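Local coordinates for protein sensory transduction histidine kinase, putative (Borrelia burgdorferi, PDB 5BWJ) that probably senses small molecules in the periplasm through this Venus flytrap domain, as the sensor of a hybrid histidine kinase that would phosphorylate itself on histidine using ATP, at residues B[13-16]-B[21-24]; B[17-22]-B[83-88]. All blocks are in the same frame, centred on the assembly; numbering follows the deposited sequence.

Overall arrangement
Both contacts use the loop that leaves strand 6-13 and enters the short strand 21-22 in the periplasmic Venus flytrap domain. Contact 1 closes that loop on itself, 13-16 against 21-24, with four residues in between; contact 2 reaches from 17-22, through the F19 ring, to 83-88, 60 residues further on, in the long strand 79-94. Their centres are about 10 Å apart, and they share Y21 and K22. Y20 ties them further, its OH hydrogen-bonded to the carbonyl of V13. Each also reaches the second subunit, so the loop joins strand 79-94, helix 161-169 and the interface with the second subunit.

Contact 1: residues B[13-16]-B[21-24]; sequences VDQF and YKNN
Q15 OE1 takes the backbone N-H of K22 in a hydrogen bond of 2.9 Å, and this side-chain-to-backbone bond closes the loop that follows strand 6-13 in the Venus flytrap fold. The N-H points almost exactly at the oxygen (179°), yet the nitrogen stands above the carbonyl plane, 46° out of it, so the bond is straight for the donor and tilted for the acceptor. Q15 gets there with CG anti to its carbonyl carbon (chi1 -58°) and the chain extended beyond, which carries the amide across to the start of strand 21-22. Y21 CA and CB both lie 3.6 Å from Q15 OE1. The K22 side chain runs roughly perpendicular to that of Q15, and its methylenes pack on the amide.

K22 NZ itself goes elsewhere, to a hydrogen bond with Q141. Backbone hydrogen bonding pairs Y21 with E29, its partner in the two-stranded antiparallel sheet and a residue that binds magnesium in a structure of this protein, though not in this chain. The Y21 ring meets Y164 edge-to-face, while Q15 rests on T161 and I165 of helix 161-169. At the other branch of the amide, Q15 NE2 sits 3.9 Å from K22 CD.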
# COMPACT_ATOMS: atom_id res chain seq x y z
N VAL B 13 -9.87 13.45 -3.31
CA VAL B 13 -11.17 12.85 -3.02
C VAL B 13 -11.07 11.78 -1.95
O VAL B 13 -10.22 10.88 -2.03
CB VAL B 13 -11.79 12.24 -4.29
CG1 VAL B 13 -13.21 11.74 -4.01
CG2 VAL B 13 -11.82 13.26 -5.42
N ASP B 14 -11.94 11.87 -0.95
CA ASP B 14 -12.05 10.86 0.10
C ASP B 14 -10.70 10.70 0.82
O ASP B 14 -10.12 11.69 1.26
CB ASP B 14 -12.53 9.53 -0.51
CG ASP B 14 -13.02 8.54 0.53
OD1 ASP B 14 -13.32 8.96 1.67
OD2 ASP B 14 -13.10 7.34 0.21
N GLN B 15 -10.22 9.46 0.96
CA GLN B 15 -8.93 9.20 1.59
C GLN B 15 -8.19 8.12 0.81
O GLN B 15 -8.81 7.27 0.16
CB GLN B 15 -9.12 8.77 3.04
CG GLN B 15 -9.86 9.79 3.90
CD GLN B 15 -9.91 9.39 5.36
OE1 GLN B 15 -8.87 9.24 6.00
NE2 GLN B 15 -11.11 9.22 5.89
N PHE B 16 -6.87 8.17 0.87
CA PHE B 16 -6.02 7.33 0.04
C PHE B 16 -4.68 7.11 0.74
O PHE B 16 -3.70 7.79 0.44
CB PHE B 16 -5.82 7.98 -1.33
CG PHE B 16 -5.09 7.14 -2.34
CD1 PHE B 16 -4.77 7.66 -3.58
CD2 PHE B 16 -4.72 5.83 -2.06
CE1 PHE B 16 -4.09 6.90 -4.52
CE2 PHE B 16 -4.05 5.07 -2.99
CZ PHE B 16 -3.73 5.60 -4.23
N TYR B 21 -4.71 11.14 4.15
CA TYR B 21 -5.69 10.52 5.04
C TYR B 21 -5.84 11.34 6.31
O TYR B 21 -4.95 12.10 6.69
CB TYR B 21 -5.28 9.09 5.37
CG TYR B 21 -3.90 8.96 5.99
CD1 TYR B 21 -2.76 8.91 5.19
CD2 TYR B 21 -3.74 8.89 7.36
CE1 TYR B 21 -1.51 8.80 5.75
CE2 TYR B 21 -2.49 8.78 7.93
CZ TYR B 21 -1.37 8.73 7.12
OH TYR B 21 -0.12 8.61 7.69
N LYS B 22 -6.98 11.17 6.98
CA LYS B 22 -7.28 11.94 8.19
C LYS B 22 -6.57 11.38 9.42
O LYS B 22 -6.51 10.16 9.61
CB LYS B 22 -8.79 11.96 8.45
CG LYS B 22 -9.62 12.61 7.36
CD LYS B 22 -11.09 12.65 7.77
CE LYS B 22 -11.98 13.12 6.63
NZ LYS B 22 -13.42 13.10 7.01
N ASN B 23 -6.05 12.28 10.24
CA ASN B 23 -5.49 11.91 11.54
C ASN B 23 -6.47 12.25 12.67
O ASN B 23 -7.61 12.64 12.41
CB ASN B 23 -4.15 12.62 11.76
CG ASN B 23 -4.25 14.13 11.68
OD1 ASN B 23 -5.33 14.71 11.79
ND2 ASN B 23 -3.11 14.79 11.49
N ASN B 24 -6.03 12.11 13.91
CA ASN B 24 -6.89 12.36 15.07
C ASN B 24 -7.22 13.84 15.26
O ASN B 24 -8.19 14.18 15.95
CB ASN B 24 -6.23 11.83 16.34
CG ASN B 24 -6.17 10.31 16.38
OD1 ASN B 24 -6.84 9.63 15.60
ND2 ASN B 24 -5.37 9.78 17.29

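Contact 2: residues B[17-22]-B[83-88]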
# COMPACT_ATOMS: atom_id res chain seq x y z
N PHE B 17 -4.64 6.17 1.68
CA PHE B 17 -3.43 5.89 2.44
C PHE B 17 -2.35 5.34 1.52
O PHE B 17 -2.63 4.48 0.69
CB PHE B 17 -3.72 4.90 3.57
CG PHE B 17 -2.55 4.67 4.49
CD1 PHE B 17 -2.47 5.35 5.69
CD2 PHE B 17 -1.55 3.77 4.17
CE1 PHE B 17 -1.40 5.15 6.55
CE2 PHE B 17 -0.47 3.57 5.02
CZ PHE B 17 -0.40 4.26 6.21
N PRO B 18 -1.10 5.83 1.66
CA PRO B 18 -0.56 6.86 2.55
C PRO B 18 -0.44 8.23 1.90
O PRO B 18 0.23 9.11 2.45
CB PRO B 18 0.82 6.31 2.89
CG PRO B 18 1.25 5.67 1.60
CD PRO B 18 -0.01 5.12 0.96
N PHE B 19 -1.06 8.42 0.74
CA PHE B 19 -0.94 9.68 0.01
C PHE B 19 -1.65 10.82 0.73
O PHE B 19 -1.10 11.92 0.84
CB PHE B 19 -1.50 9.51 -1.41
CG PHE B 19 -0.67 8.59 -2.26
CD1 PHE B 19 0.36 9.09 -3.04
CD2 PHE B 19 -0.92 7.23 -2.27
CE1 PHE B 19 1.13 8.25 -3.82
CE2 PHE B 19 -0.16 6.38 -3.05
CZ PHE B 19 0.87 6.89 -3.82
N TYR B 20 -2.85 10.57 1.22
CA TYR B 20 -3.54 11.53 2.07
C TYR B 20 -4.64 10.84 2.86
O TYR B 20 -5.39 10.04 2.32
CB TYR B 20 -4.11 12.69 1.25
CG TYR B 20 -5.03 12.27 0.13
CD1 TYR B 20 -6.40 12.14 0.35
CD2 TYR B 20 -4.55 12.02 -1.14
CE1 TYR B 20 -7.25 11.76 -0.67
CE2 TYR B 20 -5.39 11.63 -2.16
CZ TYR B 20 -6.74 11.51 -1.92
OH TYR B 20 -7.58 11.13 -2.94
N TYR B 21 -4.71 11.14 4.15
CA TYR B 21 -5.69 10.52 5.04
C TYR B 21 -5.84 11.34 6.31
O TYR B 21 -4.95 12.10 6.69
CB TYR B 21 -5.28 9.09 5.37
CG TYR B 21 -3.90 8.96 5.99
CD1 TYR B 21 -2.76 8.91 5.19
CD2 TYR B 21 -3.74 8.89 7.36
CE1 TYR B 21 -1.51 8.80 5.75
CE2 TYR B 21 -2.49 8.78 7.93
CZ TYR B 21 -1.37 8.73 7.12
OH TYR B 21 -0.12 8.61 7.69
N LYS B 22 -6.98 11.17 6.98
CA LYS B 22 -7.28 11.94 8.19
C LYS B 22 -6.57 11.38 9.42
O LYS B 22 -6.51 10.16 9.61
CB LYS B 22 -8.79 11.96 8.45
CG LYS B 22 -9.62 12.61 7.36
CD LYS B 22 -11.09 12.65 7.77
CE LYS B 22 -11.98 13.12 6.63
NZ LYS B 22 -13.42 13.10 7.01
N SER B 83 -2.43 9.17 -15.95
CA SER B 83 -1.32 8.38 -15.42
C SER B 83 -1.68 7.65 -14.13
O SER B 83 -2.54 8.10 -13.36
CB SER B 83 -0.11 9.27 -15.19
OG SER B 83 0.98 8.53 -14.65
N GLU B 84 -1.01 6.53 -13.89
CA GLU B 84 -1.20 5.73 -12.69
C GLU B 84 -0.40 6.31 -11.53
O GLU B 84 0.79 6.61 -11.67
CB GLU B 84 -0.80 4.28 -12.96
CG GLU B 84 -0.93 3.35 -11.76
CD GLU B 84 -0.57 1.92 -12.10
OE1 GLU B 84 -1.06 1.41 -13.14
OE2 GLU B 84 0.20 1.29 -11.35
N LEU B 85 -1.05 6.46 -10.38
CA LEU B 85 -0.40 7.03 -9.20
C LEU B 85 0.08 5.93 -8.26
O LEU B 85 1.18 6.01 -7.71
CB LEU B 85 -1.37 7.97 -8.48
CG LEU B 85 -0.85 8.64 -7.20
CD1 LEU B 85 0.47 9.36 -7.44
CD2 LEU B 85 -1.89 9.60 -6.67
N ALA B 86 -0.75 4.91 -8.07
CA ALA B 86 -0.39 3.78 -7.23
C ALA B 86 -1.37 2.63 -7.46
O ALA B 86 -2.36 2.78 -8.18
CB ALA B 86 -0.38 4.18 -5.77
N ARG B 87 -1.07 1.49 -6.85
CA ARG B 87 -1.90 0.30 -6.98
C ARG B 87 -2.49 -0.10 -5.64
O ARG B 87 -1.91 0.16 -4.59
CB ARG B 87 -1.09 -0.86 -7.55
CG ARG B 87 -0.95 -0.86 -9.07
CD ARG B 87 -0.10 -2.03 -9.53
NE ARG B 87 -0.37 -2.39 -10.93
CZ ARG B 87 0.28 -1.89 -11.98
NH1 ARG B 87 -0.05 -2.30 -13.20
NH2 ARG B 87 1.24 -0.99 -11.82
N SER B 88 -3.66 -0.74 -5.69
CA SER B 88 -4.30 -1.28 -4.49
C SER B 88 -4.83 -2.68 -4.77
O SER B 88 -4.84 -3.14 -5.91
CB SER B 88 -5.44 -0.36 -4.04
OG SER B 88 -4.96 0.93 -3.73
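F19 sends its ring from the loop before strand 21-22 onto L85 and A86 of the long strand 79-94, which pairs antiparallel with 184-192 in this Venus flytrap domain. From CB, the torsion at chi1 -67° sets CG anti to the carbonyl carbon and swings the ring toward the strand. F19 CE1 meets L85 CD1 at 3.8 Å and L85 CG at 3.9 Å. L85 CG and CD2 lie over one face of the ring, CD2 displaced toward the rim, and the two side chains run antiparallel, each passing the other. On the other flank F19 CE2 approaches A86 CB to 3.5 Å, an oblique meeting. At the tip, F19 CZ is 3.6 Å from A86 CB and 4.0 Å from L85 O.

L85 and A86 both face N187 in a classic beta bulge of the strand pair with 184-192, and it is these two successive residues that meet the ring. Around them F16 meets the F19 ring, with I32 and I35 of helix 32-42 beside it, and I89 of the second subunit also packs on F19. The contact between these segments is nonpolar, so it should be less directional than a polar bond and rest on keeping carbon surface from water.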